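Local coordinates for protein formate dehydrogenase subunit beta (Desulfovibrio gigas, PDB 1H0H) that transfers electrons through three [4Fe-4S] clusters as the beta subunit of a formate dehydrogenase that reversibly oxidises formate to carbon dioxide, at residues V6-C11 with F199-N204; P28-E33 with N45-K50; V52-Q57 with W65-D70. All blocks are in the same frame, centred on the assembly; numbering follows the deposited sequence.

In the fold
Interactions 1 and 3 pack directly on one another, their centres 10 Å apart: Phe199 of 199-204 stacks on Phe68 of 65-70, with Phe199 CG 3.6 Å from Phe68 CZ. Both adjoin the same [4Fe-4S] cluster, which Cys11 ligates and whose pocket Val52 and Pro69 help to line. Interaction 2 lies farther out, its centre 17 Å from that of interaction 3, but Lys50 joins the two, its NZ 2.6 Å from Pro69 O in a probable hydrogen bond. Lys50 also touches a second cluster, the one ligated by Cys21. Along the chain, interactions 2 and 3 follow each other inside the loop that interaction 1 closes.

Interaction 1. Residues V6-C11 with F199-N204; sequences VDTTRC and FLTAHN. With SF4 (iron/sulfur cluster), chain L.
Leu200 is hydrogen-bonded to the 6-11 segment through both its backbone N and its carbonyl oxygen. Its N donates to Val6 O at 2.9 Å in a nearly straight bond, and its carbonyl oxygen receives Thr8 OG1 at 2.7 Å, in the carbonyl plane and on a lone pair. Thr8 N adds a weak third bond to Leu200 O. With chi1 at 66°, Thr8 OG1 sits between its own backbone N and carbonyl carbon, which brings the hydroxyl to the same oxygen as the amide. Within 6-11, Asp7 OD1 accepts from Thr9 N and, at 2.6 Å, from Thr9 OG1, both reaching it from one face of the carboxylate; the first bond makes an Asx turn. Asp7 OD2 forms a salt bridge with Arg176 of helix 166-180.

Side-chain packing falls on both faces of the sheet. Val6 and Phe199 lie side by side, Val6 CB 3.6 Å from Phe199 CD2, while Val6 CG2 stands over the ring face in a CH-pi contact, 4.2 Å from the centroid. Thr8 CG2 meets the edge of the same ring. On the other face the Leu200 methyl CD2 lies alongside the Asp7 carboxylate, 3.7 Å from OD1.

Cys11 SG binds iron FE3 of the cluster at 2.2 Å. The pairing is that of parallel neighbouring strands, 2-7 beside 197-201, and the first of them leads through a short 3-10 turn into a ferredoxin-type cluster loop, where Cys11, Cys14 and Cys17 of a CxxCxxC motif are joined by the remote Cys156.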
# COMPACT_ATOMS: atom_id res chain seq x y z
N VAL B 6 -21.95 -15.79 14.52
CA VAL B 6 -20.90 -14.78 14.56
C VAL B 6 -19.72 -15.30 15.38
O VAL B 6 -19.81 -15.48 16.60
CB VAL B 6 -21.42 -13.47 15.18
CG1 VAL B 6 -20.38 -12.37 15.05
CG2 VAL B 6 -22.77 -13.05 14.54
N ASP B 7 -18.61 -15.58 14.71
CA ASP B 7 -17.45 -16.11 15.39
C ASP B 7 -16.53 -14.95 15.71
O ASP B 7 -15.75 -14.54 14.85
CB ASP B 7 -16.75 -17.13 14.48
CG ASP B 7 -15.57 -17.78 15.13
OD1 ASP B 7 -15.19 -17.39 16.26
OD2 ASP B 7 -14.93 -18.71 14.58
N THR B 8 -16.63 -14.39 16.93
CA THR B 8 -15.79 -13.24 17.30
C THR B 8 -14.30 -13.57 17.27
O THR B 8 -13.46 -12.66 17.15
CB THR B 8 -16.16 -12.67 18.69
OG1 THR B 8 -15.85 -13.63 19.71
CG2 THR B 8 -17.66 -12.41 18.82
N THR B 9 -13.95 -14.85 17.32
CA THR B 9 -12.53 -15.16 17.31
C THR B 9 -11.91 -14.88 15.93
O THR B 9 -10.70 -14.88 15.80
CB THR B 9 -12.21 -16.61 17.73
OG1 THR B 9 -12.62 -17.54 16.70
CG2 THR B 9 -12.99 -17.01 18.97
N ARG B 10 -12.74 -14.67 14.92
CA ARG B 10 -12.22 -14.36 13.59
C ARG B 10 -12.36 -12.89 13.19
O ARG B 10 -11.90 -12.50 12.12
CB ARG B 10 -12.88 -15.23 12.51
CG ARG B 10 -12.73 -16.72 12.73
CD ARG B 10 -13.34 -17.54 11.62
NE ARG B 10 -12.62 -17.39 10.36
CZ ARG B 10 -11.67 -18.24 9.98
NH1 ARG B 10 -11.35 -19.24 10.79
NH2 ARG B 10 -11.03 -18.09 8.80
N CYS B 11 -12.98 -12.07 14.03
CA CYS B 11 -13.22 -10.66 13.69
C CYS B 11 -11.97 -9.81 13.87
O CYS B 11 -11.31 -9.86 14.90
CB CYS B 11 -14.38 -10.12 14.56
SG CYS B 11 -14.75 -8.35 14.42
N PHE B 199 -23.59 -15.66 18.86
CA PHE B 199 -22.18 -15.28 19.02
C PHE B 199 -21.36 -16.32 19.79
O PHE B 199 -21.81 -16.85 20.82
CB PHE B 199 -22.00 -13.97 19.77
CG PHE B 199 -22.58 -12.78 19.09
CD1 PHE B 199 -23.92 -12.49 19.22
CD2 PHE B 199 -21.75 -11.90 18.37
CE1 PHE B 199 -24.44 -11.37 18.64
CE2 PHE B 199 -22.27 -10.78 17.77
CZ PHE B 199 -23.62 -10.52 17.89
N LEU B 200 -20.17 -16.61 19.26
CA LEU B 200 -19.19 -17.42 19.96
C LEU B 200 -18.18 -16.46 20.55
O LEU B 200 -17.72 -15.55 19.85
CB LEU B 200 -18.46 -18.37 19.00
CG LEU B 200 -17.23 -19.09 19.58
CD1 LEU B 200 -17.63 -20.00 20.75
CD2 LEU B 200 -16.50 -19.92 18.55
N THR B 201 -17.89 -16.62 21.83
CA THR B 201 -16.85 -15.84 22.49
C THR B 201 -15.83 -16.80 23.04
O THR B 201 -16.16 -17.95 23.33
CB THR B 201 -17.39 -14.94 23.61
OG1 THR B 201 -18.24 -15.68 24.51
CG2 THR B 201 -18.26 -13.84 23.02
N ALA B 202 -14.59 -16.34 23.17
CA ALA B 202 -13.52 -17.19 23.65
C ALA B 202 -13.32 -17.06 25.16
O ALA B 202 -12.57 -17.82 25.75
CB ALA B 202 -12.21 -16.87 22.91
N HIS B 203 -13.99 -16.10 25.77
CA HIS B 203 -13.88 -15.85 27.19
C HIS B 203 -15.24 -15.38 27.70
O HIS B 203 -16.17 -15.24 26.92
CB HIS B 203 -12.85 -14.74 27.46
CG HIS B 203 -11.59 -14.91 26.68
ND1 HIS B 203 -10.49 -15.57 27.18
CD2 HIS B 203 -11.27 -14.52 25.43
CE1 HIS B 203 -9.54 -15.58 26.26
NE2 HIS B 203 -9.98 -14.94 25.19
N ASN B 204 -15.33 -15.14 29.00
CA ASN B 204 -16.53 -14.58 29.59
C ASN B 204 -17.16 -13.51 28.69
O ASN B 204 -16.51 -12.50 28.38
CB ASN B 204 -16.14 -13.96 30.92
CG ASN B 204 -17.28 -13.21 31.57
OD1 ASN B 204 -18.43 -13.31 31.15
ND2 ASN B 204 -16.96 -12.44 32.63
FE1 SF4 L . -16.30 -9.25 9.88
FE2 SF4 L . -17.48 -6.98 10.95
FE3 SF4 L . -15.44 -8.23 12.32
FE4 SF4 L . -14.91 -6.88 9.88
S1 SF4 L . -15.62 -5.97 11.82
S2 SF4 L . -14.11 -8.97 10.58
S3 SF4 L . -16.91 -7.28 8.80
S4 SF4 L . -17.58 -9.10 11.80

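Interaction 2. Residues P28-E33 with N45-K50; sequences PATPTE and NFHTYK
Pro28 sets CG over one face of the His47 imidazole, 3.6 Å from the ring centroid and 16° off the normal, a CH-pi contact. CD reaches the same side of the ring, 3.5 Å from His47 ND1. The opposite face carries the CD2 edge of Phe46, the residue just before it, so the imidazole is sandwiched between a proline and a phenylalanine. A chi1 of -60° sets His47 CG anti to its carbonyl carbon and swings the ring toward Pro28.

Two residues on, Thr30 meets the second segment with both branches. Its OG1 accepts from Asn45 ND2 at 3.2 Å, a bent bond tilted from the amide plane. Its methyl CG2 rests 3.8 Å from His47 CB, near the plane of the imidazole at its edge, and 3.6 Å from Asn45 OD1.

The amide that Thr30 meets is held by its own turn. Asn45 OD1 takes His47 N on an in-plane lone pair at 2.9 Å, which is an Asx turn, and Thr48 OG1 from above the carbonyl plane at 2.7 Å. A type I beta turn from Asn45 to Thr48 brings both donors to that oxygen.

Both segments belong to the long loop between helix 16-25 and strand 51-59. Lys22 of that helix bridges them, its NZ bonded to Pro28 O and Thr48 OG1, and the backbone N of Thr30 bonds to an acidic side chain of the other protein chain. Farther along, Phe46 and Tyr49 pack on Ala135 of strand 134-135, while Lys50 lies against Cys17 and Cys21 of helix 16-25.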
# COMPACT_ATOMS: atom_id res chain seq x y z
N PRO B 28 -27.70 7.42 8.16
CA PRO B 28 -26.72 8.50 8.28
C PRO B 28 -25.69 8.21 9.36
O PRO B 28 -25.92 7.37 10.24
CB PRO B 28 -27.58 9.70 8.71
CG PRO B 28 -28.69 9.04 9.51
CD PRO B 28 -29.04 7.81 8.66
N ALA B 29 -24.57 8.92 9.29
CA ALA B 29 -23.59 8.90 10.37
C ALA B 29 -24.25 9.68 11.49
O ALA B 29 -25.15 10.50 11.24
CB ALA B 29 -22.31 9.63 9.91
N THR B 30 -23.81 9.44 12.73
CA THR B 30 -24.31 10.17 13.89
C THR B 30 -23.13 10.83 14.62
O THR B 30 -21.98 10.43 14.41
CB THR B 30 -25.06 9.26 14.82
OG1 THR B 30 -24.17 8.23 15.29
CG2 THR B 30 -26.19 8.54 14.07
N PRO B 31 -23.40 11.83 15.45
CA PRO B 31 -22.33 12.61 16.09
C PRO B 31 -21.47 11.78 17.04
O PRO B 31 -22.00 11.07 17.89
CB PRO B 31 -23.07 13.71 16.88
CG PRO B 31 -24.52 13.69 16.34
CD PRO B 31 -24.75 12.29 15.84
N THR B 32 -20.16 11.88 16.88
CA THR B 32 -19.24 11.20 17.78
C THR B 32 -18.01 12.05 18.04
O THR B 32 -17.73 13.00 17.32
CB THR B 32 -18.77 9.84 17.19
OG1 THR B 32 -18.11 10.05 15.94
CG2 THR B 32 -19.95 8.91 16.89
N GLU B 33 -17.31 11.69 19.10
CA GLU B 33 -16.04 12.30 19.44
C GLU B 33 -15.15 11.17 19.98
O GLU B 33 -15.63 10.08 20.33
CB GLU B 33 -16.23 13.47 20.41
CG GLU B 33 -16.69 13.08 21.79
CD GLU B 33 -16.95 14.31 22.67
OE1 GLU B 33 -16.60 15.45 22.26
OE2 GLU B 33 -17.51 14.14 23.77
N ASN B 45 -27.83 3.28 18.22
CA ASN B 45 -28.77 4.41 18.19
C ASN B 45 -29.78 4.14 17.06
O ASN B 45 -29.65 3.13 16.34
CB ASN B 45 -28.08 5.79 18.09
CG ASN B 45 -27.18 5.91 16.88
OD1 ASN B 45 -27.61 5.69 15.76
ND2 ASN B 45 -25.92 6.30 17.11
N PHE B 46 -30.78 5.01 16.92
CA PHE B 46 -31.81 4.85 15.88
C PHE B 46 -31.22 4.63 14.48
O PHE B 46 -31.85 4.00 13.62
CB PHE B 46 -32.77 6.07 15.87
CG PHE B 46 -33.92 5.95 14.91
CD1 PHE B 46 -35.06 5.20 15.23
CD2 PHE B 46 -33.88 6.60 13.68
CE1 PHE B 46 -36.12 5.11 14.34
CE2 PHE B 46 -34.92 6.50 12.78
CZ PHE B 46 -36.05 5.74 13.11
N HIS B 47 -30.02 5.15 14.23
CA HIS B 47 -29.45 5.07 12.89
C HIS B 47 -28.31 4.08 12.75
O HIS B 47 -27.67 4.01 11.69
CB HIS B 47 -28.90 6.42 12.47
CG HIS B 47 -29.92 7.50 12.44
ND1 HIS B 47 -31.00 7.48 11.59
CD2 HIS B 47 -30.01 8.65 13.14
CE1 HIS B 47 -31.73 8.57 11.78
NE2 HIS B 47 -31.14 9.31 12.71
N THR B 48 -28.07 3.29 13.79
CA THR B 48 -26.91 2.42 13.83
C THR B 48 -27.31 1.06 14.36
O THR B 48 -27.46 0.88 15.57
CB THR B 48 -25.87 3.06 14.76
OG1 THR B 48 -25.62 4.42 14.36
CG2 THR B 48 -24.54 2.34 14.65
N TYR B 49 -27.47 0.09 13.47
CA TYR B 49 -27.98 -1.21 13.82
C TYR B 49 -26.88 -2.22 14.05
O TYR B 49 -27.11 -3.26 14.63
CB TYR B 49 -28.81 -1.76 12.68
CG TYR B 49 -29.89 -0.91 12.08
CD1 TYR B 49 -30.46 0.17 12.76
CD2 TYR B 49 -30.36 -1.21 10.80
CE1 TYR B 49 -31.48 0.91 12.20
CE2 TYR B 49 -31.36 -0.47 10.24
CZ TYR B 49 -31.92 0.59 10.93
OH TYR B 49 -32.92 1.30 10.32
N LYS B 50 -25.68 -1.92 13.53
CA LYS B 50 -24.57 -2.86 13.60
C LYS B 50 -23.46 -2.03 14.20
O LYS B 50 -23.13 -0.95 13.69
CB LYS B 50 -24.23 -3.38 12.19
CG LYS B 50 -23.13 -4.44 12.13
CD LYS B 50 -23.53 -5.74 12.88
CE LYS B 50 -22.68 -6.91 12.45
NZ LYS B 50 -22.82 -8.15 13.31

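Interaction 3. Residues V52-Q57 with W65-D70; sequences VRMHEQ and WLFFPD
Arg53 and Asp70 form a salt bridge across an antiparallel beta hairpin, strand 51-59 paired with strand 62-70. Arg53 NE lies 2.8 Å from Asp70 OD2, almost straight and within the guanidinium plane, and uses the anti lone pair of that oxygen; NH2 adds a weak bond to the same atom. With the carboxylate and guanidinium planes 62° apart, Arg53 meets OD2 alone, in place of a two-oxygen fork; OD1 goes to Arg73. The arginine chain is extended from CG to NE, which carries the charged group past Phe68 to the acid. Both partners are buried, and Arg53 NH2 has a second acid in Asp43.

From this pair outward along the strands, backbone bonds continue the pairing. Arg53 and Phe68 exchange bonds in both directions, as do His55 and Leu66, with His55 N to Leu66 O at 2.8 Å. The side chain of His55 bonds through ND1 to Tyr208 O.

Packing runs along the face that holds Val52, Met54, Glu56, Trp65, Phe67 and Pro69. Met54 CG abuts Phe67 CD1 at 3.8 Å, and its bent end brings CE to 3.6 Å from Trp65 CZ2. Trp65 in turn has Phe67 CE1 over one of its faces. Glu56 lays CG over the five-membered ring of Trp65, 4.1 Å from the centroid, while its carboxylate bonds to the other protein chain. At the cluster end, Val52 CG2 meets Pro69 CB, both residues lining the cluster pocket. On the opposite face, Leu66 CD1 nestles against Gln57 CG at 3.6 Å. A water accepts from Trp65 NE1 at 3.0 Å and donates weakly to Met54 O.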
# COMPACT_ATOMS: atom_id res chain seq x y z
N VAL B 52 -19.58 -2.36 15.96
CA VAL B 52 -18.43 -3.15 16.38
C VAL B 52 -17.90 -2.65 17.71
O VAL B 52 -17.30 -1.57 17.82
CB VAL B 52 -17.32 -3.21 15.29
CG1 VAL B 52 -16.14 -4.01 15.80
CG2 VAL B 52 -17.88 -3.85 13.99
N ARG B 53 -18.15 -3.44 18.75
CA ARG B 53 -17.72 -3.08 20.07
C ARG B 53 -16.30 -3.58 20.25
O ARG B 53 -15.94 -4.60 19.68
CB ARG B 53 -18.66 -3.69 21.10
CG ARG B 53 -20.06 -3.11 21.07
CD ARG B 53 -20.97 -3.72 22.12
NE ARG B 53 -22.37 -3.34 21.97
CZ ARG B 53 -22.86 -2.16 22.34
NH1 ARG B 53 -22.06 -1.23 22.85
NH2 ARG B 53 -24.15 -1.91 22.19
N MET B 54 -15.49 -2.83 20.98
CA MET B 54 -14.07 -3.16 21.09
C MET B 54 -13.62 -2.94 22.52
O MET B 54 -13.79 -1.82 23.06
CB MET B 54 -13.23 -2.30 20.12
CG MET B 54 -13.67 -2.34 18.64
SD MET B 54 -12.93 -1.00 17.60
CE MET B 54 -11.20 -1.56 17.45
N HIS B 55 -13.06 -3.97 23.14
CA HIS B 55 -12.64 -3.87 24.54
C HIS B 55 -11.29 -4.51 24.83
O HIS B 55 -11.08 -5.72 24.59
CB HIS B 55 -13.69 -4.47 25.49
CG HIS B 55 -14.94 -3.66 25.57
ND1 HIS B 55 -16.15 -4.12 25.09
CD2 HIS B 55 -15.18 -2.42 26.05
CE1 HIS B 55 -17.08 -3.20 25.28
NE2 HIS B 55 -16.52 -2.16 25.87
N GLU B 56 -10.38 -3.71 25.35
CA GLU B 56 -9.10 -4.23 25.74
C GLU B 56 -9.30 -5.07 26.97
O GLU B 56 -10.07 -4.69 27.86
CB GLU B 56 -8.14 -3.09 26.06
CG GLU B 56 -7.62 -2.42 24.81
CD GLU B 56 -6.45 -1.53 25.08
OE1 GLU B 56 -5.86 -1.57 26.19
OE2 GLU B 56 -6.13 -0.77 24.18
N GLN B 57 -8.63 -6.22 27.03
CA GLN B 57 -8.73 -7.10 28.19
C GLN B 57 -7.43 -7.81 28.41
O GLN B 57 -6.87 -8.38 27.48
CB GLN B 57 -9.84 -8.16 28.02
CG GLN B 57 -11.24 -7.63 27.76
CD GLN B 57 -11.87 -6.97 28.99
OE1 GLN B 57 -11.23 -6.86 30.02
NE2 GLN B 57 -13.14 -6.55 28.88
N TRP B 65 -7.47 -7.90 22.75
CA TRP B 65 -8.42 -6.89 22.33
C TRP B 65 -9.61 -7.64 21.75
O TRP B 65 -9.49 -8.29 20.70
CB TRP B 65 -7.77 -6.00 21.28
CG TRP B 65 -8.32 -4.64 21.14
CD1 TRP B 65 -9.39 -4.10 21.79
CD2 TRP B 65 -7.83 -3.63 20.24
NE1 TRP B 65 -9.58 -2.80 21.36
CE2 TRP B 65 -8.63 -2.49 20.42
CE3 TRP B 65 -6.77 -3.58 19.31
CZ2 TRP B 65 -8.41 -1.30 19.70
CZ3 TRP B 65 -6.55 -2.41 18.61
CH2 TRP B 65 -7.37 -1.29 18.80
N LEU B 66 -10.73 -7.56 22.46
CA LEU B 66 -11.91 -8.35 22.15
C LEU B 66 -12.94 -7.56 21.39
O LEU B 66 -13.32 -6.46 21.80
CB LEU B 66 -12.55 -8.89 23.43
CG LEU B 66 -11.59 -9.67 24.33
CD1 LEU B 66 -12.31 -10.25 25.56
CD2 LEU B 66 -10.89 -10.79 23.53
N PHE B 67 -13.42 -8.15 20.32
CA PHE B 67 -14.35 -7.51 19.41
C PHE B 67 -15.70 -8.23 19.39
O PHE B 67 -15.76 -9.45 19.42
CB PHE B 67 -13.75 -7.49 18.01
CG PHE B 67 -12.35 -6.92 17.94
CD1 PHE B 67 -12.03 -5.75 18.60
CD2 PHE B 67 -11.36 -7.54 17.19
CE1 PHE B 67 -10.74 -5.23 18.55
CE2 PHE B 67 -10.07 -7.03 17.13
CZ PHE B 67 -9.76 -5.85 17.79
N PHE B 68 -16.77 -7.45 19.28
CA PHE B 68 -18.14 -7.94 19.29
C PHE B 68 -18.99 -7.10 18.33
O PHE B 68 -19.36 -5.97 18.65
CB PHE B 68 -18.69 -7.81 20.72
CG PHE B 68 -19.87 -8.67 21.01
CD1 PHE B 68 -19.70 -10.00 21.41
CD2 PHE B 68 -21.14 -8.15 20.96
CE1 PHE B 68 -20.82 -10.81 21.71
CE2 PHE B 68 -22.25 -8.96 21.24
CZ PHE B 68 -22.09 -10.28 21.62
N PRO B 69 -19.28 -7.61 17.14
CA PRO B 69 -20.06 -6.87 16.13
C PRO B 69 -21.55 -7.01 16.44
O PRO B 69 -22.26 -7.84 15.85
CB PRO B 69 -19.73 -7.57 14.82
CG PRO B 69 -19.13 -8.86 15.16
CD PRO B 69 -18.84 -8.93 16.66
N ASP B 70 -22.02 -6.15 17.34
CA ASP B 70 -23.33 -6.23 17.94
C ASP B 70 -24.46 -5.84 16.99
O ASP B 70 -24.28 -5.01 16.10
CB ASP B 70 -23.30 -5.33 19.18
CG ASP B 70 -24.28 -5.73 20.21
OD1 ASP B 70 -25.06 -6.68 19.98
OD2 ASP B 70 -24.36 -5.12 21.30
O HOH W 1 -11.11 -0.69 22.90